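Local coordinates for protein VP1 (Polyomavirus HPyV6, PDB 4PCG) that builds the pentameric units of the viral capsid as its major coat protein and probably mediates host-cell attachment, this chain being the jelly-roll core of the protein, at residues B[50-55]-B[141-146]; B[133-138]-B[174-179]; B[117-122]-B[201-206]; B[59-64]-B[165-170]. One frame throughout, in Å; residues are numbered along the deposited sequence. Where two conformers were deposited one is given.

Interaction 1: B[50-55]-B[141-146]; sequences TDTLDA and NVAAGL. With NA (sodium ion), chain L.
The carboxylate of Asp51 and the amide of Asn141 run alongside each other in the same direction, the two planes at right angles (90°). Asp51 CG sits between its backbone N and carbonyl carbon (chi1 61°), which sets the carboxylate there. They are neighbours rather than partners, since Asp51 OD1 and Asn141 ND2 are 3.8 Å apart. Thr52 OG1 meets the carboxylate from above its plane, donating to Asp51 OD1 over 3.0 Å from a direction 35° out of it; the same hydroxyl lies against CB of Asn141. Three backbone bonds do the joining. Asn141 N gives to Asp51 O at 2.7 Å, Leu53 N to Asn141 O at 2.9 Å and Ala143 N to Leu53 O at 2.8 Å, so residues 141 and 53 are used in turn, as parallel strands require. Close by, Ala143 CB lies 3.1 Å from Leu53 O. Closing the type I turn 143-146, Leu146 sets CD2 4.1 Å from Ala55 CB.

Sodium lies on the 50-55 segment, bound by Thr50 OG1, Thr52 O, Asp54 OD2 (2.4 Å from the ion) and a water, with Thr48 OG1 completing the site. Thr52 thus turns its carbonyl to the metal while Leu53 N and O bind 141-146. The arrangement is a two-stranded parallel bridge between loops of the VP1 coat protein, with a sodium site built on one strand.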
loop_
_atom_site.group_PDB
_atom_site.type_symbol
_atom_site.label_atom_id
_atom_site.label_comp_id
_atom_site.label_asym_id
_atom_site.label_seq_id
_atom_site.Cartn_x
_atom_site.Cartn_y
_atom_site.Cartn_z
ATOM N N THR B 50 -1.613 -31.338 -11.851
ATOM C CA THR B 50 -2.723 -32.244 -12.098
ATOM C C THR B 50 -4.025 -31.673 -11.557
ATOM O O THR B 50 -4.056 -30.602 -10.917
ATOM C CB THR B 50 -2.487 -33.596 -11.387
ATOM O OG1 THR B 50 -2.420 -33.387 -9.961
ATOM C CG2 THR B 50 -1.202 -34.259 -11.878
ATOM N N ASP B 51 -5.091 -32.430 -11.745
ATOM C CA ASP B 51 -6.389 -32.034 -11.217
ATOM C C ASP B 51 -6.618 -32.459 -9.742
ATOM O O ASP B 51 -7.758 -32.514 -9.290
ATOM C CB ASP B 51 -7.470 -32.641 -12.095
ATOM C CG ASP B 51 -7.427 -34.151 -12.105
ATOM O OD1 ASP B 51 -6.643 -34.744 -11.330
ATOM O OD2 ASP B 51 -8.160 -34.743 -12.903
ATOM N N THR B 52 -5.551 -32.801 -9.023
ATOM C CA THR B 52 -5.678 -33.367 -7.669
ATOM C C THR B 52 -4.750 -32.634 -6.751
ATOM O O THR B 52 -3.577 -32.419 -7.081
ATOM C CB THR B 52 -5.331 -34.882 -7.648
ATOM O OG1 THR B 52 -6.246 -35.563 -8.467
ATOM C CG2 THR B 52 -5.425 -35.483 -6.231
ATOM N N LEU B 53 -5.279 -32.202 -5.606
ATOM C CA LEU B 53 -4.469 -31.635 -4.553
ATOM C C LEU B 53 -3.835 -32.776 -3.788
ATOM O O LEU B 53 -4.559 -33.628 -3.244
ATOM C CB LEU B 53 -5.313 -30.818 -3.555
ATOM C CG LEU B 53 -5.839 -29.473 -4.006
ATOM C CD1 LEU B 53 -6.664 -28.862 -2.876
ATOM C CD2 LEU B 53 -4.705 -28.544 -4.392
ATOM N N ASP B 54 -2.502 -32.776 -3.737
ATOM C CA ASP B 54 -1.740 -33.945 -3.326
ATOM C C ASP B 54 -1.218 -33.746 -1.926
ATOM O O ASP B 54 -0.824 -32.640 -1.536
ATOM C CB ASP B 54 -0.577 -34.218 -4.289
ATOM C CG ASP B 54 -1.034 -34.403 -5.726
ATOM O OD1 ASP B 54 -1.797 -35.345 -5.966
ATOM O OD2 ASP B 54 -0.634 -33.606 -6.626
ATOM N N ALA B 55 -1.212 -34.824 -1.156
ATOM C CA ALA B 55 -0.585 -34.781 0.158
ATOM C C ALA B 55 0.925 -34.621 -0.059
ATOM O O ALA B 55 1.481 -35.223 -0.980
ATOM C CB ALA B 55 -0.875 -36.058 0.906
ATOM N N ASN B 141 -9.864 -32.802 -7.560
ATOM C CA ASN B 141 -9.978 -33.817 -6.534
ATOM C C ASN B 141 -9.058 -33.476 -5.374
ATOM O O ASN B 141 -8.099 -32.714 -5.521
ATOM C CB ASN B 141 -9.622 -35.191 -7.127
ATOM C CG ASN B 141 -10.499 -35.539 -8.315
ATOM O OD1 ASN B 141 -11.697 -35.731 -8.162
ATOM N ND2 ASN B 141 -9.908 -35.590 -9.512
ATOM N N VAL B 142 -9.375 -34.001 -4.199
ATOM C CA VAL B 142 -8.497 -33.878 -3.039
ATOM C C VAL B 142 -7.973 -35.275 -2.741
ATOM O O VAL B 142 -8.739 -36.227 -2.593
ATOM C CB VAL B 142 -9.241 -33.310 -1.794
ATOM C CG1 VAL B 142 -8.308 -33.213 -0.612
ATOM C CG2 VAL B 142 -9.808 -31.939 -2.100
ATOM N N ALA B 143 -6.662 -35.402 -2.624
ATOM C CA ALA B 143 -6.060 -36.701 -2.390
ATOM C C ALA B 143 -6.580 -37.347 -1.087
ATOM O O ALA B 143 -6.928 -36.643 -0.122
ATOM C CB ALA B 143 -4.549 -36.585 -2.373
ATOM N N ALA B 144 -6.592 -38.683 -1.079
ATOM C CA ALA B 144 -7.249 -39.460 -0.008
ATOM C C ALA B 144 -6.649 -39.204 1.378
ATOM O O ALA B 144 -7.333 -39.313 2.382
ATOM C CB ALA B 144 -7.206 -40.935 -0.325
ATOM N N GLY B 145 -5.374 -38.865 1.427
ATOM C CA GLY B 145 -4.706 -38.541 2.683
ATOM C C GLY B 145 -5.071 -37.222 3.342
ATOM O O GLY B 145 -4.716 -36.995 4.486
ATOM N N LEU B 146 -5.768 -36.348 2.620
ATOM C CA LEU B 146 -6.155 -35.056 3.111
ATOM C C LEU B 146 -7.659 -34.971 3.373
ATOM O O LEU B 146 -8.470 -35.634 2.700
ATOM C CB LEU B 146 -5.774 -34.003 2.059
ATOM C CG LEU B 146 -4.309 -33.910 1.713
ATOM C CD1 LEU B 146 -4.096 -32.857 0.627
ATOM C CD2 LEU B 146 -3.465 -33.614 2.934
HETATM NA NA NA L . -1.417 -31.996 -8.172
HETATM O O HOH W 1 -1.104 -30.099 -6.860
#

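Interaction 2: B[133-138]-B[174-179]; sequences INPDPE and IEIWSA
Ile133 and Ile176 meet just beyond the antiparallel pairing of strands 129-132 and 177-179, so the contact carries a three-stranded sheet of the VP1 coat protein on into its loops.

The direct hydrogen bond runs from Ile133 N to Ile176 O, 3.0 Å long and nearly straight at 169°, though the donor is tilted 27° from the carbonyl plane. It follows the backbone pairing of Ser178 with Ile131, two residues away on each chain. A water supplies the next link, donating to Ile133 O at 2.8 Å and to Glu175 O at 2.7 Å; it bridges two carbonyls that could not bond to each other. Within 133-138, Asn134 OD1 accepts from Asp136 N at 2.9 Å, an Asx turn that bends the chain away from Ile176, while Asn134 ND2 holds Met140 O.

Apolar contacts centre on Ile176. With CG1 anti to the carbonyl carbon (chi1 -66°) and the chain turned again at chi2, its CD1 arrives 3.6 Å from Ile133 O and 4.3 Å from Pro135 CD.

Outside partners flank the contact: the carboxylate of Glu175 is held by the hydroxyls of Tyr47 and Ser58, and Phe261 of a second subunit packs on Ile133.

On its other branch, Ile176 CG2 sits 3.5 Å above one face of the neighbouring Trp177 ring, displaced from the ring centre toward its edge atoms.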
loop_
_atom_site.group_PDB
_atom_site.type_symbol
_atom_site.label_atom_id
_atom_site.label_comp_id
_atom_site.label_asym_id
_atom_site.label_seq_id
_atom_site.Cartn_x
_atom_site.Cartn_y
_atom_site.Cartn_z
ATOM N N ILE B 133 -14.442 -26.200 1.007
ATOM C CA ILE B 133 -15.043 -25.982 -0.300
ATOM C C ILE B 133 -14.080 -26.371 -1.416
ATOM O O ILE B 133 -12.925 -25.980 -1.415
ATOM C CB ILE B 133 -15.454 -24.505 -0.472
ATOM C CG1 ILE B 133 -16.564 -24.161 0.535
ATOM C CG2 ILE B 133 -15.993 -24.239 -1.865
ATOM C CD1 ILE B 133 -16.804 -22.683 0.701
ATOM N N ASN B 134 -14.580 -27.187 -2.328
ATOM C CA ASN B 134 -13.853 -27.523 -3.557
ATOM C C ASN B 134 -14.136 -26.428 -4.567
ATOM O O ASN B 134 -15.281 -26.226 -4.938
ATOM C CB ASN B 134 -14.304 -28.883 -4.087
ATOM C CG ASN B 134 -13.479 -29.338 -5.274
ATOM O OD1 ASN B 134 -13.045 -28.526 -6.091
ATOM N ND2 ASN B 134 -13.256 -30.640 -5.374
ATOM N N PRO B 135 -13.091 -25.687 -4.984
ATOM C CA PRO B 135 -13.297 -24.534 -5.851
ATOM C C PRO B 135 -13.695 -24.879 -7.283
ATOM O O PRO B 135 -14.168 -24.002 -8.007
ATOM C CB PRO B 135 -11.942 -23.833 -5.850
ATOM C CG PRO B 135 -10.952 -24.829 -5.392
ATOM C CD PRO B 135 -11.689 -25.845 -4.562
ATOM N N ASP B 136 -13.489 -26.129 -7.699
ATOM C CA ASP B 136 -13.767 -26.522 -9.097
ATOM C C ASP B 136 -14.173 -27.991 -9.079
ATOM O O ASP B 136 -13.427 -28.841 -9.531
ATOM C CB ASP B 136 -12.518 -26.311 -9.951
ATOM C CG ASP B 136 -12.812 -26.257 -11.460
ATOM O OD1 ASP B 136 -13.990 -26.334 -11.853
ATOM O OD2 ASP B 136 -11.846 -26.111 -12.238
ATOM N N PRO B 137 -15.343 -28.298 -8.515
ATOM C CA PRO B 137 -15.618 -29.693 -8.174
ATOM C C PRO B 137 -15.858 -30.609 -9.393
ATOM O O PRO B 137 -15.790 -31.817 -9.258
ATOM C CB PRO B 137 -16.869 -29.596 -7.299
ATOM C CG PRO B 137 -17.543 -28.364 -7.773
ATOM C CD PRO B 137 -16.425 -27.410 -8.077
ATOM N N GLU B 138 -16.091 -30.043 -10.565
ATOM C CA GLU B 138 -16.218 -30.866 -11.773
ATOM C C GLU B 138 -14.863 -31.429 -12.209
ATOM O O GLU B 138 -14.812 -32.467 -12.864
ATOM C CB GLU B 138 -16.856 -30.069 -12.912
ATOM C CG GLU B 138 -18.270 -29.597 -12.601
ATOM C CD GLU B 138 -19.138 -29.464 -13.838
ATOM O OE1 GLU B 138 -18.657 -28.923 -14.858
ATOM O OE2 GLU B 138 -20.304 -29.906 -13.791
ATOM N N ILE B 174 -4.953 -25.816 3.331
ATOM C CA ILE B 174 -5.446 -24.449 3.212
ATOM C C ILE B 174 -6.084 -24.146 1.859
ATOM O O ILE B 174 -6.825 -23.166 1.732
ATOM C CB ILE B 174 -4.376 -23.393 3.558
ATOM C CG1 ILE B 174 -3.253 -23.397 2.502
ATOM C CG2 ILE B 174 -3.841 -23.611 4.962
ATOM C CD1 ILE B 174 -2.177 -22.333 2.747
ATOM N N GLU B 175 -5.836 -24.964 0.837
ATOM C CA GLU B 175 -6.464 -24.724 -0.432
ATOM C C GLU B 175 -7.928 -25.177 -0.458
ATOM O O GLU B 175 -8.582 -25.041 -1.483
ATOM C CB GLU B 175 -5.656 -25.397 -1.547
ATOM C CG GLU B 175 -4.372 -24.655 -1.859
ATOM C CD GLU B 175 -3.385 -25.529 -2.625
ATOM O OE1 GLU B 175 -3.553 -25.672 -3.861
ATOM O OE2 GLU B 175 -2.451 -26.082 -1.990
ATOM N N ILE B 176 -8.425 -25.700 0.673
ATOM C CA ILE B 176 -9.786 -26.210 0.818
ATOM C C ILE B 176 -10.543 -25.567 1.992
ATOM O O ILE B 176 -11.732 -25.254 1.846
ATOM C CB ILE B 176 -9.754 -27.750 1.009
ATOM C CG1 ILE B 176 -9.236 -28.452 -0.278
ATOM C CG2 ILE B 176 -11.113 -28.297 1.385
ATOM C CD1 ILE B 176 -10.180 -28.332 -1.463
ATOM N N TRP B 177 -9.863 -25.398 3.130
ATOM C CA TRP B 177 -10.515 -25.083 4.404
ATOM C C TRP B 177 -10.304 -23.644 4.845
ATOM O O TRP B 177 -9.171 -23.231 5.115
ATOM C CB TRP B 177 -10.036 -26.035 5.514
ATOM C CG TRP B 177 -10.354 -27.492 5.218
ATOM C CD1 TRP B 177 -9.528 -28.397 4.608
ATOM C CD2 TRP B 177 -11.596 -28.188 5.458
ATOM N NE1 TRP B 177 -10.169 -29.611 4.478
ATOM C CE2 TRP B 177 -11.437 -29.503 4.989
ATOM C CE3 TRP B 177 -12.816 -27.833 6.055
ATOM C CZ2 TRP B 177 -12.458 -30.459 5.064
ATOM C CZ3 TRP B 177 -13.818 -28.785 6.127
ATOM C CH2 TRP B 177 -13.637 -30.072 5.640
ATOM N N SER B 178 -11.410 -22.915 4.976
ATOM C CA SER B 178 -11.435 -21.505 5.404
ATOM C C SER B 178 -12.046 -21.398 6.814
ATOM O O SER B 178 -12.993 -22.122 7.125
ATOM C CB SER B 178 -12.283 -20.693 4.420
ATOM O OG SER B 178 -12.246 -19.285 4.665
ATOM N N ALA B 179 -11.534 -20.470 7.628
ATOM C CA ALA B 179 -12.150 -20.158 8.942
ATOM C C ALA B 179 -13.627 -19.838 8.770
ATOM O O ALA B 179 -14.028 -19.192 7.826
ATOM C CB ALA B 179 -11.436 -18.993 9.605
HETATM O O HOH W 2 -11.024 -23.971 -1.822
#

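Interaction 3: B[117-122]-B[201-206]; sequences QMYFWA and PVVSFG
Gln117 OE1, resting 3.4 Å from Pro201 CA, is gripped by two donors: Tyr119 OH at 2.7 Å and a water, also at 2.7 Å. The site joins two strands of the jelly roll, 117-124 and 202-206, whose short axes pass 10.1 Å apart and 28° from parallel. Too wide for backbone pairing, that interval is filled by side chains. Strand 202-206 instead pairs antiparallel with a strand of a third subunit, carrying the sheet across the pentamer interface.

The tyrosine donor stands above the carbonyl plane of Gln117, 41° out of it, while OE1 itself lies in the plane of the Tyr119 ring, at its edge. The same water reaches Val202 N through a weak bond of 3.3 Å, so OE1 is tied indirectly to the opposing backbone. With CG anti to the carbonyl carbon and the chain bent at chi2 (147°), Gln117 turns its amide to Pro201, and NE2 gives a hydrogen bond to Gly115 O.

Pro201 is the wedge: both side chains cross it at about a right angle, with its CB 3.8 Å from Gln117 CD and 3.3 Å from Tyr119 OH. Beyond the hydroxyl, Tyr119 CE1 meets Val203 CG2 at 4.3 Å.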
loop_
_atom_site.group_PDB
_atom_site.type_symbol
_atom_site.label_atom_id
_atom_site.label_comp_id
_atom_site.label_asym_id
_atom_site.label_seq_id
_atom_site.Cartn_x
_atom_site.Cartn_y
_atom_site.Cartn_z
ATOM N N GLN B 117 -0.306 -16.313 -1.728
ATOM C CA GLN B 117 0.106 -16.332 -0.331
ATOM C C GLN B 117 -1.084 -16.458 0.602
ATOM O O GLN B 117 -2.201 -16.123 0.243
ATOM C CB GLN B 117 0.832 -15.033 0.021
ATOM C CG GLN B 117 2.064 -14.724 -0.830
ATOM C CD GLN B 117 2.288 -13.256 -1.064
ATOM O OE1 GLN B 117 2.136 -12.437 -0.161
ATOM N NE2 GLN B 117 2.693 -12.911 -2.260
ATOM N N MET B 118 -0.807 -16.922 1.802
ATOM C CA MET B 118 -1.781 -16.878 2.894
ATOM C C MET B 118 -1.048 -16.712 4.199
ATOM O O MET B 118 -0.120 -17.457 4.473
ATOM C CB MET B 118 -2.631 -18.141 2.940
ATOM C CG MET B 118 -3.590 -18.170 4.119
ATOM S SD MET B 118 -4.747 -19.531 3.988
ATOM C CE MET B 118 -5.464 -19.555 5.634
ATOM N N TYR B 119 -1.495 -15.755 5.016
ATOM C CA TYR B 119 -0.921 -15.514 6.338
ATOM C C TYR B 119 -2.103 -15.645 7.315
ATOM O O TYR B 119 -3.091 -14.972 7.135
ATOM C CB TYR B 119 -0.365 -14.094 6.433
ATOM C CG TYR B 119 0.597 -13.738 5.305
ATOM C CD1 TYR B 119 1.942 -13.984 5.445
ATOM C CD2 TYR B 119 0.153 -13.194 4.114
ATOM C CE1 TYR B 119 2.833 -13.689 4.429
ATOM C CE2 TYR B 119 1.048 -12.892 3.089
ATOM C CZ TYR B 119 2.387 -13.145 3.254
ATOM O OH TYR B 119 3.313 -12.863 2.248
ATOM N N PHE B 120 -1.999 -16.514 8.303
ATOM C CA PHE B 120 -3.146 -16.820 9.149
ATOM C C PHE B 120 -2.702 -17.237 10.532
ATOM O O PHE B 120 -1.815 -18.076 10.680
ATOM C CB PHE B 120 -3.997 -17.946 8.499
ATOM C CG PHE B 120 -5.189 -18.361 9.326
ATOM C CD1 PHE B 120 -5.071 -19.325 10.313
ATOM C CD2 PHE B 120 -6.402 -17.722 9.163
ATOM C CE1 PHE B 120 -6.174 -19.635 11.138
ATOM C CE2 PHE B 120 -7.491 -18.047 9.934
ATOM C CZ PHE B 120 -7.377 -19.012 10.925
ATOM N N TRP B 121 -3.381 -16.701 11.544
ATOM C CA TRP B 121 -3.237 -17.189 12.890
ATOM C C TRP B 121 -4.594 -17.193 13.589
ATOM O O TRP B 121 -5.490 -16.407 13.266
ATOM C CB TRP B 121 -2.196 -16.381 13.676
ATOM C CG TRP B 121 -2.547 -14.927 13.899
ATOM C CD1 TRP B 121 -2.110 -13.840 13.149
ATOM C CD2 TRP B 121 -3.402 -14.380 14.931
ATOM N NE1 TRP B 121 -2.642 -12.665 13.675
ATOM C CE2 TRP B 121 -3.443 -12.977 14.749
ATOM C CE3 TRP B 121 -4.148 -14.950 15.982
ATOM C CZ2 TRP B 121 -4.202 -12.134 15.578
ATOM C CZ3 TRP B 121 -4.907 -14.107 16.805
ATOM C CH2 TRP B 121 -4.927 -12.717 16.594
ATOM N N ALA B 122 -4.727 -18.116 14.525
ATOM C CA ALA B 122 -5.879 -18.185 15.392
ATOM C C ALA B 122 -5.457 -18.619 16.791
ATOM O O ALA B 122 -4.545 -19.439 16.969
ATOM C CB ALA B 122 -6.903 -19.169 14.852
ATOM N N PRO B 201 5.870 -11.772 -1.840
ATOM C CA PRO B 201 5.431 -11.681 -0.455
ATOM C C PRO B 201 6.109 -10.540 0.304
ATOM O O PRO B 201 7.179 -10.080 -0.073
ATOM C CB PRO B 201 5.843 -13.023 0.143
ATOM C CG PRO B 201 7.051 -13.393 -0.676
ATOM C CD PRO B 201 6.770 -12.911 -2.060
ATOM N N VAL B 202 5.437 -10.075 1.361
ATOM C CA VAL B 202 5.981 -9.058 2.256
ATOM C C VAL B 202 5.760 -9.614 3.650
ATOM O O VAL B 202 4.623 -9.938 4.020
ATOM C CB VAL B 202 5.297 -7.689 2.115
ATOM C CG1 VAL B 202 5.913 -6.674 3.112
ATOM C CG2 VAL B 202 5.431 -7.184 0.712
ATOM N N VAL B 203 6.849 -9.834 4.379
ATOM C CA VAL B 203 6.802 -10.356 5.753
ATOM C C VAL B 203 7.404 -9.310 6.691
ATOM O O VAL B 203 8.588 -9.014 6.583
ATOM C CB VAL B 203 7.594 -11.675 5.857
ATOM C CG1 VAL B 203 7.717 -12.157 7.306
ATOM C CG2 VAL B 203 6.950 -12.772 5.009
ATOM N N SER B 204 6.603 -8.736 7.596
ATOM C CA SER B 204 7.119 -7.819 8.580
ATOM C C SER B 204 7.159 -8.550 9.920
ATOM O O SER B 204 6.278 -9.369 10.194
ATOM C CB SER B 204 6.219 -6.581 8.660
ATOM O OG SER B 204 6.270 -5.837 7.453
ATOM N N PHE B 205 8.172 -8.264 10.740
ATOM C CA PHE B 205 8.323 -8.951 12.011
ATOM C C PHE B 205 9.106 -8.068 12.986
ATOM O O PHE B 205 9.757 -7.104 12.589
ATOM C CB PHE B 205 8.990 -10.328 11.814
ATOM C CG PHE B 205 10.346 -10.261 11.174
ATOM C CD1 PHE B 205 10.472 -10.121 9.810
ATOM C CD2 PHE B 205 11.503 -10.324 11.941
ATOM C CE1 PHE B 205 11.719 -10.049 9.212
ATOM C CE2 PHE B 205 12.760 -10.231 11.344
ATOM C CZ PHE B 205 12.860 -10.110 9.970
ATOM N N GLY B 206 8.981 -8.357 14.277
ATOM C CA GLY B 206 9.653 -7.581 15.298
ATOM C C GLY B 206 9.275 -8.197 16.629
ATOM O O GLY B 206 8.607 -9.238 16.662
HETATM O O HOH W 3 2.241 -9.874 0.734
#

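Interaction 4: B[59-64]-B[165-170]; sequences LCYTLA and KQVTAA
Leu63 holds CG between its backbone N and carbonyl carbon (chi1 76°), and Val167 puts CG1 opposite its backbone N (chi1 -179°); these two rotations bring the branches together, with Leu63 CD2 4.2 Å from Val167 CG1. The same Leu63 methyl presses on the Thr168-Ala169 peptide, lying 3.3 Å from Thr168 C and 3.2 Å from Ala169 N, so it packs closest against backbone, with the valine branch beside it. Val167 CG1 also touches Tyr61 CB at 4.1 Å, making the valine branch a filler between two residues of the opposite segment. Val167 CG2 approaches the Tyr61 ring obliquely.

At the other end Cys60 CB lies 3.3 Å from Ala170 O. Polar linkage is indirect: one water donates to Tyr61 O at 2.8 Å and to Ala169 O at 2.9 Å, linking the two backbones through a shared solvent molecule. Asn30 ND2 provides a second bridge, serving both Tyr61 O and Ala170 O. The phenol of Tyr61 points on to Trp177 O, which it reaches by a hydrogen bond, and its ring meets Phe120 edge to face.

The touching parts run 108° apart end to end, too steep for strand pairing, and the chain leading into strand 62-67 is crossed by the 167-170 loop. Strand 62-67 pairs antiparallel with 227-239 in the main sheet, whereas 163-166 is an edge strand, within this chain, of the small three-stranded sheet; the loop leaving that strand packs on the jelly-roll sheet of VP1.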
loop_
_atom_site.group_PDB
_atom_site.type_symbol
_atom_site.label_atom_id
_atom_site.label_comp_id
_atom_site.label_asym_id
_atom_site.label_seq_id
_atom_site.Cartn_x
_atom_site.Cartn_y
_atom_site.Cartn_z
ATOM N N LEU B 59 0.125 -27.172 1.491
ATOM C CA LEU B 59 0.300 -26.714 2.853
ATOM C C LEU B 59 -1.003 -26.950 3.652
ATOM O O LEU B 59 -2.118 -26.686 3.159
ATOM C CB LEU B 59 0.674 -25.240 2.884
ATOM C CG LEU B 59 1.107 -24.680 4.266
ATOM C CD1 LEU B 59 2.328 -25.373 4.829
ATOM C CD2 LEU B 59 1.393 -23.185 4.193
ATOM N N CYS B 60 -0.857 -27.502 4.859
ATOM C CA CYS B 60 -1.995 -27.701 5.747
ATOM C C CYS B 60 -1.875 -26.775 6.944
ATOM O O CYS B 60 -0.794 -26.278 7.258
ATOM C CB CYS B 60 -2.069 -29.155 6.213
ATOM S SG CYS B 60 -2.397 -30.316 4.849
ATOM N N TYR B 61 -2.967 -26.550 7.624
ATOM C CA TYR B 61 -2.882 -25.810 8.889
ATOM C C TYR B 61 -1.981 -26.564 9.862
ATOM O O TYR B 61 -1.944 -27.818 9.888
ATOM C CB TYR B 61 -4.260 -25.651 9.521
ATOM C CG TYR B 61 -5.194 -24.685 8.853
ATOM C CD1 TYR B 61 -5.101 -23.316 9.103
ATOM C CD2 TYR B 61 -6.189 -25.121 8.018
ATOM C CE1 TYR B 61 -5.969 -22.427 8.531
ATOM C CE2 TYR B 61 -7.076 -24.240 7.435
ATOM C CZ TYR B 61 -6.949 -22.879 7.685
ATOM O OH TYR B 61 -7.848 -22.025 7.099
ATOM N N THR B 62 -1.260 -25.800 10.665
ATOM C CA THR B 62 -0.565 -26.349 11.820
ATOM C C THR B 62 -1.366 -26.063 13.065
ATOM O O THR B 62 -1.905 -24.985 13.196
ATOM C CB THR B 62 0.817 -25.725 11.980
ATOM O OG1 THR B 62 1.567 -25.959 10.785
ATOM C CG2 THR B 62 1.567 -26.324 13.215
ATOM N N LEU B 63 -1.471 -27.054 13.943
ATOM C CA LEU B 63 -2.205 -26.886 15.201
ATOM C C LEU B 63 -1.319 -27.223 16.411
ATOM O O LEU B 63 -0.479 -28.137 16.370
ATOM C CB LEU B 63 -3.482 -27.713 15.193
ATOM C CG LEU B 63 -3.497 -29.217 15.392
ATOM C CD1 LEU B 63 -3.542 -29.601 16.870
ATOM C CD2 LEU B 63 -4.725 -29.806 14.718
ATOM N N ALA B 64 -1.521 -26.495 17.502
ATOM C CA ALA B 64 -0.890 -26.828 18.764
ATOM C C ALA B 64 -1.958 -26.678 19.816
ATOM O O ALA B 64 -2.690 -25.692 19.808
ATOM C CB ALA B 64 0.300 -25.905 19.041
ATOM N N LYS B 165 -16.332 -28.512 9.716
ATOM C CA LYS B 165 -15.758 -29.222 10.855
ATOM C C LYS B 165 -14.698 -28.384 11.540
ATOM O O LYS B 165 -14.577 -27.230 11.229
ATOM C CB LYS B 165 -15.273 -30.605 10.481
ATOM C CG LYS B 165 -14.360 -30.659 9.315
ATOM C CD LYS B 165 -14.019 -32.115 8.915
ATOM C CE LYS B 165 -15.167 -33.077 8.736
ATOM N NZ LYS B 165 -14.681 -34.413 8.247
ATOM N N GLN B 166 -13.968 -28.980 12.479
ATOM C CA GLN B 166 -12.896 -28.313 13.193
ATOM C C GLN B 166 -11.523 -28.876 12.819
ATOM O O GLN B 166 -11.374 -30.081 12.482
ATOM C CB GLN B 166 -13.139 -28.489 14.696
ATOM C CG GLN B 166 -14.386 -27.760 15.181
ATOM C CD GLN B 166 -14.751 -28.059 16.624
ATOM O OE1 GLN B 166 -15.104 -29.179 16.947
ATOM N NE2 GLN B 166 -14.608 -27.061 17.504
ATOM N N VAL B 167 -10.529 -28.005 12.881
ATOM C CA VAL B 167 -9.148 -28.379 12.644
ATOM C C VAL B 167 -8.556 -29.076 13.878
ATOM O O VAL B 167 -8.115 -28.448 14.829
ATOM C CB VAL B 167 -8.313 -27.190 12.169
ATOM C CG1 VAL B 167 -6.879 -27.630 11.906
ATOM C CG2 VAL B 167 -8.917 -26.601 10.909
ATOM N N THR B 168 -8.594 -30.406 13.855
ATOM C CA THR B 168 -8.165 -31.215 14.964
ATOM C C THR B 168 -7.055 -32.178 14.571
ATOM O O THR B 168 -6.680 -33.036 15.352
ATOM C CB THR B 168 -9.345 -32.018 15.497
ATOM O OG1 THR B 168 -9.858 -32.855 14.458
ATOM C CG2 THR B 168 -10.466 -31.085 15.963
ATOM N N ALA B 169 -6.546 -32.052 13.351
ATOM C CA ALA B 169 -5.507 -32.969 12.867
ATOM C C ALA B 169 -4.620 -32.218 11.883
ATOM O O ALA B 169 -4.863 -31.061 11.605
ATOM C CB ALA B 169 -6.142 -34.189 12.216
ATOM N N ALA B 170 -3.606 -32.913 11.383
ATOM C CA ALA B 170 -2.519 -32.327 10.606
ATOM C C ALA B 170 -2.837 -32.240 9.113
ATOM O O ALA B 170 -2.041 -31.695 8.354
ATOM C CB ALA B 170 -1.244 -33.163 10.791
HETATM O O HOH W 4 -4.257 -29.339 9.382
#

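In the fold
Interaction 1 lies farthest from the centre of the chain and is partly buried; it is joined by backbone bonds of parallel strands and adjoins an ion. Interactions 2 and 3 are buried and lie at subunit interfaces, but interaction 2 has a direct backbone bond across its segments plus a water, whereas interactions 3 and 4 are linked across theirs by water and packing alone. Interaction 4, nearest the centre, has no protein neighbour from another chain. Interactions 2 and 4 each touch the other three: Leu53 CD1 lies 3.7 Å from Ile176 CG1, the backbones of Leu59 and Ile174 are bonded, and Met118 CE packs 3.7 Å from Tyr61 OH.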